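Local coordinates for protein phosphoribosylaminoimidazole-succinocarboxamide synthase (Pyrococcus horikoshii, PDB 3U55) that joins 5-amino-1-(5-phospho-D-ribosyl)imidazole-4-carboxylate to L-aspartate, at the cost of ATP, in de novo purine biosynthesis, at residues G98-R103 with E114-L119; P87-V92 with L126-I131; D20-M25 with H68-A73; G179-K182 with I186-A189; K161-K166 with E229-E234. All blocks are in the same frame, centred on the assembly; numbering follows the deposited sequence.

Interaction 1 (G98-R103 with E114-L119); sequences GSLKKR and EPIVEL. With SO4 (sulfate ion), chain B; ACT (acetate ion), chain D.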
# COMPACT_ATOMS: atom_id res chain seq x y z
N GLY A 98 2.49 -3.40 -15.71
CA GLY A 98 1.28 -3.82 -14.99
C GLY A 98 0.67 -2.77 -14.09
O GLY A 98 0.58 -1.60 -14.47
N SER A 99 0.27 -3.19 -12.89
CA SER A 99 -0.46 -2.33 -11.95
C SER A 99 0.35 -1.14 -11.43
O SER A 99 -0.22 -0.16 -10.97
CB SER A 99 -1.02 -3.14 -10.77
OG SER A 99 -0.03 -3.41 -9.80
N LEU A 100 1.68 -1.23 -11.51
CA LEU A 100 2.53 -0.15 -11.03
C LEU A 100 2.27 1.16 -11.77
O LEU A 100 2.40 2.24 -11.19
CB LEU A 100 4.02 -0.53 -11.09
CG LEU A 100 5.02 0.45 -10.46
CD1 LEU A 100 4.70 0.74 -8.99
CD2 LEU A 100 6.44 -0.07 -10.61
N LYS A 101 1.91 1.06 -13.04
CA LYS A 101 1.58 2.23 -13.87
C LYS A 101 0.39 3.03 -13.34
O LYS A 101 0.22 4.19 -13.69
CB LYS A 101 1.29 1.81 -15.32
CG LYS A 101 2.49 1.20 -16.06
CD LYS A 101 2.13 0.85 -17.51
CE LYS A 101 1.00 -0.17 -17.58
NZ LYS A 101 0.79 -0.67 -18.97
N LYS A 102 -0.42 2.40 -12.49
CA LYS A 102 -1.57 3.06 -11.88
C LYS A 102 -1.25 3.57 -10.48
O LYS A 102 -2.10 4.17 -9.81
CB LYS A 102 -2.78 2.11 -11.85
CG LYS A 102 -3.34 1.77 -13.23
CD LYS A 102 -4.22 0.52 -13.20
N ARG A 103 -0.02 3.36 -10.04
CA ARG A 103 0.40 3.80 -8.71
C ARG A 103 1.46 4.90 -8.76
O ARG A 103 1.44 5.81 -7.94
CB ARG A 103 0.91 2.62 -7.89
CG ARG A 103 0.77 2.83 -6.40
CD ARG A 103 1.16 1.58 -5.63
NE ARG A 103 0.32 0.43 -5.98
CZ ARG A 103 -0.85 0.14 -5.42
NH1 ARG A 103 -1.35 0.92 -4.46
NH2 ARG A 103 -1.52 -0.92 -5.82
N GLU A 114 16.00 1.29 -8.06
CA GLU A 114 16.19 0.11 -7.23
C GLU A 114 14.88 -0.68 -7.21
O GLU A 114 13.82 -0.13 -7.52
CB GLU A 114 16.65 0.48 -5.81
CG GLU A 114 15.61 1.21 -4.94
CD GLU A 114 15.50 2.69 -5.23
OE1 GLU A 114 14.36 3.21 -5.21
OE2 GLU A 114 16.54 3.35 -5.48
N PRO A 115 14.94 -1.98 -6.85
CA PRO A 115 13.71 -2.78 -6.89
C PRO A 115 12.61 -2.25 -5.95
O PRO A 115 12.91 -1.74 -4.86
CB PRO A 115 14.17 -4.16 -6.43
CG PRO A 115 15.64 -4.19 -6.71
CD PRO A 115 16.11 -2.79 -6.45
N ILE A 116 11.36 -2.37 -6.38
CA ILE A 116 10.20 -2.10 -5.52
C ILE A 116 9.66 -3.44 -5.01
O ILE A 116 9.56 -4.40 -5.77
CB ILE A 116 9.08 -1.34 -6.31
CG1 ILE A 116 9.51 0.11 -6.57
CG2 ILE A 116 7.74 -1.39 -5.55
CD1 ILE A 116 8.58 0.87 -7.52
N VAL A 117 9.32 -3.51 -3.73
CA VAL A 117 8.64 -4.70 -3.18
C VAL A 117 7.26 -4.27 -2.71
O VAL A 117 7.12 -3.29 -1.98
CB VAL A 117 9.43 -5.36 -2.02
CG1 VAL A 117 8.71 -6.62 -1.49
CG2 VAL A 117 10.85 -5.73 -2.46
N GLU A 118 6.24 -5.00 -3.17
CA GLU A 118 4.86 -4.72 -2.79
C GLU A 118 4.27 -5.94 -2.12
O GLU A 118 4.52 -7.07 -2.53
CB GLU A 118 4.01 -4.35 -4.01
CG GLU A 118 4.44 -3.06 -4.71
CD GLU A 118 3.80 -2.88 -6.08
OE1 GLU A 118 3.15 -3.82 -6.59
OE2 GLU A 118 3.97 -1.80 -6.67
N LEU A 119 3.51 -5.69 -1.06
CA LEU A 119 2.80 -6.77 -0.37
C LEU A 119 1.32 -6.68 -0.69
O LEU A 119 0.73 -5.59 -0.62
CB LEU A 119 3.00 -6.66 1.15
CG LEU A 119 4.45 -6.61 1.65
CD1 LEU A 119 4.51 -6.28 3.14
CD2 LEU A 119 5.14 -7.93 1.36
S SO4 B . 0.39 -6.68 -11.68
O1 SO4 B . 1.34 -5.70 -12.18
O2 SO4 B . 0.65 -7.99 -12.25
O3 SO4 B . 0.51 -6.72 -10.22
O4 SO4 B . -0.96 -6.28 -12.05
C ACT D . -4.69 -1.61 -4.36
O ACT D . -3.87 -0.85 -3.80
OXT ACT D . -4.76 -2.76 -3.88
CH3 ACT D . -5.52 -1.17 -5.53
O HOH W 1 1.36 -1.23 -7.98
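L100 holds CG anti to its backbone N (chi1 -173°), which sends both methyl groups out toward I116 and E118. On I116, CG1 stands beside the backbone N, and the chain runs on extended (chi2 171°). This brings I116 CD1 to 3.9 Å from L100 CD2, and the two side chains meet tip to tip. L100 CD1 also lies 3.5 Å from E118 OE2, but the place of that oxygen is less sure, since another atom of the model crowds it.

The polar part of the contact is indirect. One water accepts from R103 NE at 2.8 Å and donates to E118 OE2, with the same doubt about that oxygen; S99 OG also bonds it. The water lies at the edge of the guanidinium, in its plane. E118 OE1 is held by R93 and Y120.

Residues 99-102 form a short 3-10 turn in the loop between strands 84-93 and 111-121, and it packs against the second of these. The turn also presents S99 N to a sulfate, with 2.8 Å from S99 N to O1. R93 and R198 bind the same anion. This is consistent with the site for the substrate phosphate, as in related SAICAR synthetases, although the sulfate itself probably came from the crystallisation liquor.

R103 NH1 and NH2 both bond one acetate oxygen, O, each at 3.1 Å. NH1 also donates to the backbone O of M130 of the second subunit.

Interaction 2 (P87-V92 with L126-I131); sequences PLEVVV and LHDPMI. With ACT (acetate ion), chain D.
The apolar part of this contact is a single pair. L88 CD2 lies 3.8 Å from I131 CD1, and the two side chains cross at about a right angle. I131 sets CG1 between its backbone N and carbonyl carbon (chi1 56°), and this swings CD1 over to the leucine. L88 also rests on I149 of helix 143-165, while I131 touches Y121 and L139.

The charged part is between two acids. E89 OE1 and D128 OD2 are 4.1 Å apart, with the carboxylate planes turned 59° against each other. One water gives a hydrogen bond to each carboxylate, to E89 OE2 at 2.7 Å and to D128 OD2 at 2.9 Å, and so bridges the two like charges. The repulsion is probably eased by outside partners as well. E89 OE1 has a salt bridge to K122, and D128 OD1 accepts from the backbone N of N123.

No hydrogen bond joins the two segments directly. Strand 111-121 lies between strands 84-93 and 130-131 in the antiparallel sheet, so the side chains reach over this middle strand. L88 and E89 are neighbours in their strand and point to different faces: L88 toward the helix, E89 toward the side where K175 and E177 lie.

The last kind of contact is with a bound ion. M130 N donates to acetate OXT at 2.8 Å, with an angle of 162° at the hydrogen. The side chain of M130 packs on Y120 and on H135 of the second subunit.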
# COMPACT_ATOMS: atom_id res chain seq x y z
N PRO A 87 -0.90 -15.30 4.12
CA PRO A 87 -1.91 -14.82 3.18
C PRO A 87 -1.38 -13.63 2.38
O PRO A 87 -2.00 -12.57 2.35
CB PRO A 87 -3.06 -14.38 4.10
CG PRO A 87 -2.41 -14.00 5.37
CD PRO A 87 -1.15 -14.84 5.50
N LEU A 88 -0.22 -13.82 1.73
CA LEU A 88 0.45 -12.74 1.01
C LEU A 88 0.81 -13.12 -0.41
O LEU A 88 1.13 -14.27 -0.70
CB LEU A 88 1.75 -12.33 1.72
CG LEU A 88 1.73 -11.82 3.16
CD1 LEU A 88 3.17 -11.70 3.69
CD2 LEU A 88 0.98 -10.49 3.27
N GLU A 89 0.76 -12.12 -1.29
CA GLU A 89 1.47 -12.18 -2.56
C GLU A 89 2.54 -11.09 -2.50
O GLU A 89 2.24 -9.94 -2.21
CB GLU A 89 0.50 -11.97 -3.73
CG GLU A 89 -0.42 -13.18 -3.95
CD GLU A 89 -1.52 -12.93 -4.97
OE1 GLU A 89 -2.39 -13.81 -5.11
OE2 GLU A 89 -1.52 -11.86 -5.63
N VAL A 90 3.78 -11.48 -2.74
CA VAL A 90 4.92 -10.56 -2.61
C VAL A 90 5.43 -10.30 -4.02
O VAL A 90 5.90 -11.21 -4.70
CB VAL A 90 6.03 -11.14 -1.71
CG1 VAL A 90 7.19 -10.15 -1.54
CG2 VAL A 90 5.46 -11.52 -0.34
N VAL A 91 5.33 -9.05 -4.45
CA VAL A 91 5.70 -8.69 -5.81
C VAL A 91 7.00 -7.86 -5.82
O VAL A 91 7.08 -6.84 -5.14
CB VAL A 91 4.55 -7.93 -6.51
CG1 VAL A 91 4.94 -7.55 -7.93
CG2 VAL A 91 3.25 -8.77 -6.49
N VAL A 92 8.00 -8.32 -6.57
CA VAL A 92 9.25 -7.56 -6.74
C VAL A 92 9.27 -7.01 -8.15
O VAL A 92 9.01 -7.74 -9.10
CB VAL A 92 10.51 -8.43 -6.47
CG1 VAL A 92 11.79 -7.59 -6.57
CG2 VAL A 92 10.46 -9.06 -5.09
N LEU A 126 -11.95 -9.10 -0.93
CA LEU A 126 -11.40 -7.74 -0.97
C LEU A 126 -10.57 -7.48 -2.24
O LEU A 126 -10.03 -6.39 -2.42
CB LEU A 126 -10.60 -7.44 0.30
CG LEU A 126 -11.39 -7.47 1.63
CD1 LEU A 126 -10.47 -7.39 2.84
CD2 LEU A 126 -12.44 -6.37 1.68
N HIS A 127 -10.52 -8.49 -3.11
CA HIS A 127 -9.79 -8.45 -4.38
C HIS A 127 -8.28 -8.19 -4.20
O HIS A 127 -7.69 -7.38 -4.92
CB HIS A 127 -10.42 -7.46 -5.37
CG HIS A 127 -11.88 -7.68 -5.61
ND1 HIS A 127 -12.35 -8.71 -6.40
CD2 HIS A 127 -12.97 -7.01 -5.17
CE1 HIS A 127 -13.68 -8.66 -6.43
NE2 HIS A 127 -14.07 -7.64 -5.70
N ASP A 128 -7.68 -8.88 -3.24
CA ASP A 128 -6.23 -8.86 -3.00
C ASP A 128 -5.63 -7.45 -2.91
O ASP A 128 -4.76 -7.09 -3.72
CB ASP A 128 -5.48 -9.68 -4.06
CG ASP A 128 -5.97 -11.13 -4.16
OD1 ASP A 128 -6.39 -11.72 -3.13
OD2 ASP A 128 -5.90 -11.68 -5.27
N PRO A 129 -6.06 -6.65 -1.92
CA PRO A 129 -5.59 -5.26 -1.86
C PRO A 129 -4.13 -5.19 -1.44
O PRO A 129 -3.63 -6.10 -0.76
CB PRO A 129 -6.48 -4.65 -0.78
CG PRO A 129 -6.82 -5.79 0.13
CD PRO A 129 -6.89 -7.01 -0.75
N MET A 130 -3.45 -4.11 -1.85
CA MET A 130 -2.09 -3.88 -1.38
C MET A 130 -2.14 -3.52 0.09
O MET A 130 -3.09 -2.87 0.55
CB MET A 130 -1.40 -2.75 -2.16
CG MET A 130 0.13 -2.85 -2.11
SD MET A 130 1.01 -1.52 -2.97
CE MET A 130 0.90 -0.16 -1.82
N ILE A 131 -1.13 -3.95 0.83
CA ILE A 131 -1.05 -3.64 2.25
C ILE A 131 0.36 -3.18 2.60
O ILE A 131 1.30 -3.38 1.83
CB ILE A 131 -1.45 -4.84 3.16
CG1 ILE A 131 -0.60 -6.08 2.85
CG2 ILE A 131 -2.96 -5.12 3.07
CD1 ILE A 131 -0.65 -7.16 3.94
C ACT D . -4.69 -1.61 -4.36
O ACT D . -3.87 -0.85 -3.80
OXT ACT D . -4.76 -2.76 -3.88
CH3 ACT D . -5.52 -1.17 -5.53
O HOH W 2 -3.65 -10.63 -6.85

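Interaction 3 (D20-M25 with H68-A73); sequences DDKLIM and HFIGVA
M25 and H68 cross at about a right angle. The methionine brings its sulfur and methyl to one end of the imidazole, with SD 3.9 Å from H68 CE1 and CE 3.8 Å from H68 NE2. SD sits 4.9 Å from the ring centroid and 73° off the ring normal, an oblique Met-aromatic approach. A bend at the third torsion of M25 (chi3 67°) brings CE to the CE1-NE2 side of the imidazole, tilted out of its plane. H68 NE2 also makes a weak hydrogen bond to D190 O, and F57 meets the imidazole with its ring plane steeply inclined.

The other two pairs are purely aliphatic. I24 has CG1 anti to the carbonyl carbon (chi1 -66°), and its CD1 touches A73 CB at 3.9 Å. The CB of A73 points toward strand 22-27, so the short methyl is enough to meet the isoleucine. Further along, K22 and I70 each point CB toward the other segment. I70 CD1 comes up to K22 CB at 4.1 Å, near the root of the lysine rather than its amine. I70 is exposed and K22 partly so.

Both segments belong to the four-stranded antiparallel sheet, where strand 77-81 runs between strands 22-27 and 69-72. Side chains thus meet across a middle strand, and I79 of that strand touches K22, I24 and A73. The touching parts run 73° apart from end to end. Strand 69-72 is an outer strand and carries a classic beta bulge: I70 and G71 both face I79. On the far side of strand 22-27, M25 rests on K13 and M15 of strand 13-17.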
# COMPACT_ATOMS: atom_id res chain seq x y z
N ASP A 20 1.02 -34.87 6.45
CA ASP A 20 1.33 -33.65 7.20
C ASP A 20 2.64 -33.00 6.75
O ASP A 20 2.89 -31.83 7.05
CB ASP A 20 1.37 -33.94 8.70
N ASP A 21 3.47 -33.76 6.04
CA ASP A 21 4.80 -33.31 5.65
C ASP A 21 4.87 -32.76 4.22
O ASP A 21 5.69 -31.89 3.92
CB ASP A 21 5.82 -34.45 5.79
CG ASP A 21 6.01 -34.89 7.23
OD1 ASP A 21 5.82 -36.09 7.51
OD2 ASP A 21 6.34 -34.03 8.08
N LYS A 22 4.02 -33.29 3.35
CA LYS A 22 4.10 -32.99 1.92
C LYS A 22 2.76 -33.07 1.21
O LYS A 22 1.78 -33.62 1.72
CB LYS A 22 5.13 -33.90 1.24
CG LYS A 22 4.87 -35.39 1.40
CD LYS A 22 5.93 -36.25 0.70
CE LYS A 22 7.29 -36.19 1.40
NZ LYS A 22 7.26 -36.80 2.76
N LEU A 23 2.72 -32.50 0.01
CA LEU A 23 1.56 -32.60 -0.86
C LEU A 23 1.97 -32.53 -2.32
O LEU A 23 3.14 -32.31 -2.64
CB LEU A 23 0.51 -31.53 -0.52
CG LEU A 23 0.78 -30.04 -0.71
CD1 LEU A 23 -0.54 -29.30 -0.86
CD2 LEU A 23 1.59 -29.46 0.45
N ILE A 24 1.00 -32.73 -3.21
CA ILE A 24 1.24 -32.63 -4.64
C ILE A 24 0.80 -31.26 -5.13
O ILE A 24 -0.32 -30.82 -4.87
CB ILE A 24 0.50 -33.73 -5.43
CG1 ILE A 24 1.06 -35.12 -5.10
CG2 ILE A 24 0.52 -33.44 -6.95
CD1 ILE A 24 2.52 -35.36 -5.50
N MET A 25 1.70 -30.58 -5.83
CA MET A 25 1.33 -29.38 -6.57
C MET A 25 1.29 -29.74 -8.05
O MET A 25 2.31 -30.12 -8.63
CB MET A 25 2.31 -28.24 -6.31
CG MET A 25 1.96 -26.95 -7.04
SD MET A 25 2.99 -25.57 -6.50
CE MET A 25 4.59 -26.06 -7.12
N HIS A 68 9.82 -24.72 -1.05
CA HIS A 68 8.98 -25.87 -0.74
C HIS A 68 9.23 -27.07 -1.66
O HIS A 68 8.61 -28.12 -1.49
CB HIS A 68 7.49 -25.47 -0.65
CG HIS A 68 6.84 -25.16 -1.97
ND1 HIS A 68 5.47 -25.15 -2.13
CD2 HIS A 68 7.36 -24.83 -3.18
CE1 HIS A 68 5.18 -24.84 -3.38
NE2 HIS A 68 6.31 -24.64 -4.04
N PHE A 69 10.14 -26.93 -2.61
CA PHE A 69 10.40 -27.99 -3.58
C PHE A 69 11.06 -29.22 -2.95
O PHE A 69 12.11 -29.12 -2.32
CB PHE A 69 11.25 -27.49 -4.76
CG PHE A 69 11.61 -28.57 -5.75
CD1 PHE A 69 10.62 -29.16 -6.55
CD2 PHE A 69 12.93 -29.00 -5.89
CE1 PHE A 69 10.94 -30.17 -7.46
CE2 PHE A 69 13.26 -30.01 -6.81
CZ PHE A 69 12.26 -30.59 -7.59
N ILE A 70 10.42 -30.38 -3.12
CA ILE A 70 11.01 -31.66 -2.69
C ILE A 70 11.42 -32.51 -3.90
O ILE A 70 12.58 -32.92 -4.00
CB ILE A 70 10.06 -32.45 -1.74
CG1 ILE A 70 9.84 -31.67 -0.43
CG2 ILE A 70 10.62 -33.86 -1.44
CD1 ILE A 70 8.74 -32.22 0.47
N GLY A 71 10.49 -32.75 -4.81
CA GLY A 71 10.78 -33.53 -6.01
C GLY A 71 9.68 -33.52 -7.06
O GLY A 71 8.62 -32.90 -6.87
N VAL A 72 9.95 -34.20 -8.17
CA VAL A 72 8.97 -34.36 -9.24
C VAL A 72 8.22 -35.68 -9.07
O VAL A 72 8.80 -36.68 -8.62
CB VAL A 72 9.61 -34.28 -10.65
CG1 VAL A 72 10.06 -32.86 -10.95
CG2 VAL A 72 10.79 -35.24 -10.78
N ALA A 73 6.94 -35.67 -9.42
CA ALA A 73 6.09 -36.85 -9.30
C ALA A 73 5.50 -37.22 -10.66
O ALA A 73 4.35 -37.65 -10.74
CB ALA A 73 4.99 -36.60 -8.29

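Interaction 4 (G179-K182 with I186-A189); sequences GKDK and IVLA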
# COMPACT_ATOMS: atom_id res chain seq x y z
N GLY A 179 5.44 -19.49 3.12
CA GLY A 179 4.81 -20.11 4.28
C GLY A 179 5.88 -20.40 5.31
O GLY A 179 7.08 -20.23 5.06
N LYS A 180 5.44 -20.87 6.47
CA LYS A 180 6.33 -21.18 7.57
C LYS A 180 6.37 -22.70 7.79
O LYS A 180 5.32 -23.36 7.81
CB LYS A 180 5.86 -20.45 8.82
CG LYS A 180 6.96 -20.14 9.81
CD LYS A 180 6.74 -18.80 10.51
CE LYS A 180 5.67 -18.88 11.57
NZ LYS A 180 5.68 -17.66 12.44
N ASP A 181 7.58 -23.25 7.93
CA ASP A 181 7.76 -24.68 8.14
C ASP A 181 7.69 -25.01 9.63
O ASP A 181 7.47 -24.12 10.45
CB ASP A 181 9.05 -25.20 7.46
CG ASP A 181 10.34 -24.71 8.12
OD1 ASP A 181 10.32 -24.25 9.28
OD2 ASP A 181 11.40 -24.78 7.46
N LYS A 182 7.87 -26.28 9.98
CA LYS A 182 7.71 -26.68 11.39
C LYS A 182 8.78 -26.10 12.32
O LYS A 182 8.54 -25.96 13.52
CB LYS A 182 7.60 -28.21 11.52
CG LYS A 182 6.31 -28.77 10.92
CD LYS A 182 6.30 -30.29 10.91
N ILE A 186 11.01 -19.34 7.27
CA ILE A 186 10.20 -18.83 6.18
C ILE A 186 10.66 -19.44 4.86
O ILE A 186 11.84 -19.33 4.48
CB ILE A 186 10.21 -17.28 6.15
CG1 ILE A 186 9.62 -16.75 7.47
CG2 ILE A 186 9.44 -16.74 4.93
CD1 ILE A 186 9.79 -15.26 7.69
N VAL A 187 9.72 -20.07 4.17
CA VAL A 187 9.99 -20.91 3.01
C VAL A 187 9.23 -20.41 1.78
O VAL A 187 8.03 -20.15 1.86
CB VAL A 187 9.60 -22.38 3.32
CG1 VAL A 187 9.83 -23.28 2.12
CG2 VAL A 187 10.37 -22.90 4.54
N LEU A 188 9.94 -20.28 0.67
CA LEU A 188 9.35 -19.88 -0.61
C LEU A 188 8.46 -21.00 -1.15
O LEU A 188 8.88 -22.16 -1.24
CB LEU A 188 10.46 -19.55 -1.62
CG LEU A 188 9.98 -19.05 -2.98
CD1 LEU A 188 9.15 -17.79 -2.78
CD2 LEU A 188 11.16 -18.78 -3.91
N ALA A 189 7.23 -20.64 -1.50
CA ALA A 189 6.23 -21.62 -1.94
C ALA A 189 5.68 -21.32 -3.34
O ALA A 189 6.39 -20.72 -4.16
CB ALA A 189 5.09 -21.71 -0.91
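V187 is the side chain that meets D181 and G179. Its CB lies 3.7 Å from G179 O. From there the two methyls part. CG2, anti to the carbonyl carbon, turns to D181, where it is 3.9 Å from D181 CB and 3.6 Å from D181 OD2. The valine and the aspartate cross at about a right angle. CG1, anti to the backbone N (chi1 178°), goes the other way, to the backbone N of H68. L83 also packs on both V187 and D181.

The backbones are joined as a beta hairpin between strands 169-180 and 186-188. G179 and V187 form an antiparallel hydrogen-bonded pair: G179 N donates to V187 O at 3.0 Å, and V187 N donates to G179 O at 2.8 Å. The next pair, K180 with I186, is non-hydrogen-bonded. I186 CA makes a CA-H...O contact of 3.6 Å with G179 O, so that oxygen takes a second, weaker approach.

K180 and I186 share the sheet face opposite to V187, where both touch Y86. I186 packs further on K148, I149 and I152 of helix 143-165, and K180 NZ forms a salt bridge to E145 of that helix. D181 OD1 accepts from the backbone N of D185 in the connecting turn. This bond fixes one carboxylate oxygen, while OD2 lies against the valine methyl.

Interaction 5 (K161-K166 with E229-E234); sequences KDYLAK and ERITGE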
# COMPACT_ATOMS: atom_id res chain seq x y z
N LYS A 161 17.31 -12.43 -11.76
CA LYS A 161 17.62 -11.39 -12.74
C LYS A 161 19.00 -11.61 -13.37
O LYS A 161 19.13 -11.49 -14.59
CB LYS A 161 17.44 -9.97 -12.17
CG LYS A 161 18.60 -9.43 -11.33
CD LYS A 161 18.11 -8.36 -10.35
CE LYS A 161 17.53 -7.15 -11.06
NZ LYS A 161 18.58 -6.18 -11.45
N ASP A 162 20.00 -11.96 -12.55
CA ASP A 162 21.36 -12.24 -13.05
C ASP A 162 21.37 -13.45 -13.99
O ASP A 162 21.94 -13.40 -15.08
CB ASP A 162 22.33 -12.49 -11.90
CG ASP A 162 22.67 -11.23 -11.12
OD1 ASP A 162 22.39 -10.10 -11.60
OD2 ASP A 162 23.22 -11.36 -10.00
N TYR A 163 20.73 -14.53 -13.54
CA TYR A 163 20.64 -15.78 -14.30
C TYR A 163 19.94 -15.59 -15.64
O TYR A 163 20.39 -16.12 -16.66
CB TYR A 163 19.90 -16.83 -13.44
CG TYR A 163 19.62 -18.15 -14.12
CD1 TYR A 163 20.57 -19.17 -14.14
CD2 TYR A 163 18.39 -18.39 -14.73
CE1 TYR A 163 20.31 -20.39 -14.75
CE2 TYR A 163 18.11 -19.60 -15.35
CZ TYR A 163 19.08 -20.60 -15.35
OH TYR A 163 18.81 -21.80 -15.96
N LEU A 164 18.85 -14.84 -15.63
CA LEU A 164 18.04 -14.63 -16.83
C LEU A 164 18.71 -13.67 -17.81
O LEU A 164 18.62 -13.87 -19.02
CB LEU A 164 16.62 -14.18 -16.47
CG LEU A 164 15.74 -15.20 -15.74
CD1 LEU A 164 14.53 -14.53 -15.09
CD2 LEU A 164 15.28 -16.33 -16.67
N ALA A 165 19.39 -12.65 -17.29
CA ALA A 165 20.11 -11.68 -18.13
C ALA A 165 21.24 -12.34 -18.94
O ALA A 165 21.52 -11.94 -20.07
CB ALA A 165 20.64 -10.53 -17.29
N LYS A 166 21.85 -13.37 -18.36
CA LYS A 166 22.89 -14.15 -19.06
C LYS A 166 22.29 -15.05 -20.14
O LYS A 166 23.01 -15.66 -20.93
CB LYS A 166 23.74 -14.96 -18.08
CG LYS A 166 24.57 -14.10 -17.13
CD LYS A 166 25.65 -14.90 -16.40
CE LYS A 166 25.16 -15.47 -15.08
NZ LYS A 166 24.30 -16.68 -15.25
N GLU A 229 13.23 -22.95 -23.98
CA GLU A 229 14.35 -23.25 -24.89
C GLU A 229 15.58 -22.43 -24.56
O GLU A 229 16.70 -22.95 -24.55
CB GLU A 229 13.94 -23.02 -26.35
CG GLU A 229 13.00 -24.09 -26.90
CD GLU A 229 12.47 -23.75 -28.29
OE1 GLU A 229 13.20 -23.12 -29.08
OE2 GLU A 229 11.32 -24.13 -28.59
N ARG A 230 15.39 -21.14 -24.30
CA ARG A 230 16.49 -20.25 -23.93
C ARG A 230 17.16 -20.65 -22.62
O ARG A 230 18.38 -20.53 -22.49
CB ARG A 230 16.00 -18.81 -23.83
CG ARG A 230 15.80 -18.16 -25.16
CD ARG A 230 15.99 -16.68 -25.03
NE ARG A 230 15.08 -15.97 -25.92
CZ ARG A 230 15.09 -14.65 -26.09
NH1 ARG A 230 15.97 -13.89 -25.45
NH2 ARG A 230 14.21 -14.10 -26.92
N ILE A 231 16.35 -21.12 -21.67
CA ILE A 231 16.86 -21.53 -20.37
C ILE A 231 17.55 -22.89 -20.43
O ILE A 231 18.67 -23.05 -19.94
CB ILE A 231 15.74 -21.50 -19.29
CG1 ILE A 231 15.38 -20.05 -18.95
CG2 ILE A 231 16.16 -22.27 -18.03
CD1 ILE A 231 14.11 -19.88 -18.13
N THR A 232 16.90 -23.87 -21.06
CA THR A 232 17.43 -25.24 -21.10
C THR A 232 18.48 -25.47 -22.19
O THR A 232 19.37 -26.31 -22.03
CB THR A 232 16.31 -26.28 -21.26
OG1 THR A 232 15.63 -26.09 -22.50
CG2 THR A 232 15.31 -26.18 -20.11
N GLY A 233 18.36 -24.73 -23.29
CA GLY A 233 19.21 -24.96 -24.47
C GLY A 233 18.67 -26.06 -25.37
O GLY A 233 19.35 -26.50 -26.29
N GLU A 234 17.43 -26.49 -25.10
CA GLU A 234 16.81 -27.56 -25.88
C GLU A 234 15.29 -27.39 -26.01
O GLU A 234 14.65 -26.75 -25.16
CB GLU A 234 17.14 -28.94 -25.28
CG GLU A 234 16.72 -29.13 -23.82
CD GLU A 234 17.16 -30.47 -23.26
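This is a buried apolar contact between the last turns of two helices, 143-165 and 220-232. I231 is its centre on one side, with Y163 and L164 on the other. I231 was modelled in two conformers, and the distances here hold for one of them.

The tyrosine meets I231 CG2 at its edge, near the ring plane. Y163 OH is 3.4 Å from that methyl, and Y163 CE2 is 4.3 Å from it. Y163 has CG anti to its backbone N (chi1 175°), which swings the ring across to the other helix, and the two side chains cross at about a right angle. L164 approaches obliquely, with CD2 4.0 Å from I231 CD1. The isoleucine thus spreads its branches, CG2 to the tyrosine and CD1 to the leucine.

Helix 45-62 covers the same site: L59 touches Y163, while L52 and F56 touch I231. L164 also packs on I169 and L171 of strand 169-180.

The backbone O of I231 takes a hydrogen bond from K167 NZ, just beyond the first helix.

Helix 220-232 ends at once after the contact. G233 leaves the helix with positive phi, and its N still donates to E229 O at 2.7 Å. E234 N then donates to T232 OG1 at 3.2 Å, which makes an ST turn at the C-terminal end of the helix.

Overall arrangement
Interactions 1 and 2 belong together and touch through backbone bonds. Interaction 1 sets a loop turn on strand 111-121; interaction 2 joins strands 84-93 and 130-131 on either side of that strand. Both have a bridging water, bind the same acetate and reach the second subunit. Interaction 4 closes a hairpin of that sheet by backbone bonds. It touches interaction 3, where H68 N meets L188 O. Interaction 3 lies in the separate four-stranded sheet and packs without hydrogen bonds between its segments. Interactions 1 and 5 are buried, while 2, 3 and 4 are partly buried. Interaction 5 is the helix contact, almost wholly apolar. Its centre is about 25 Å from that of interaction 1.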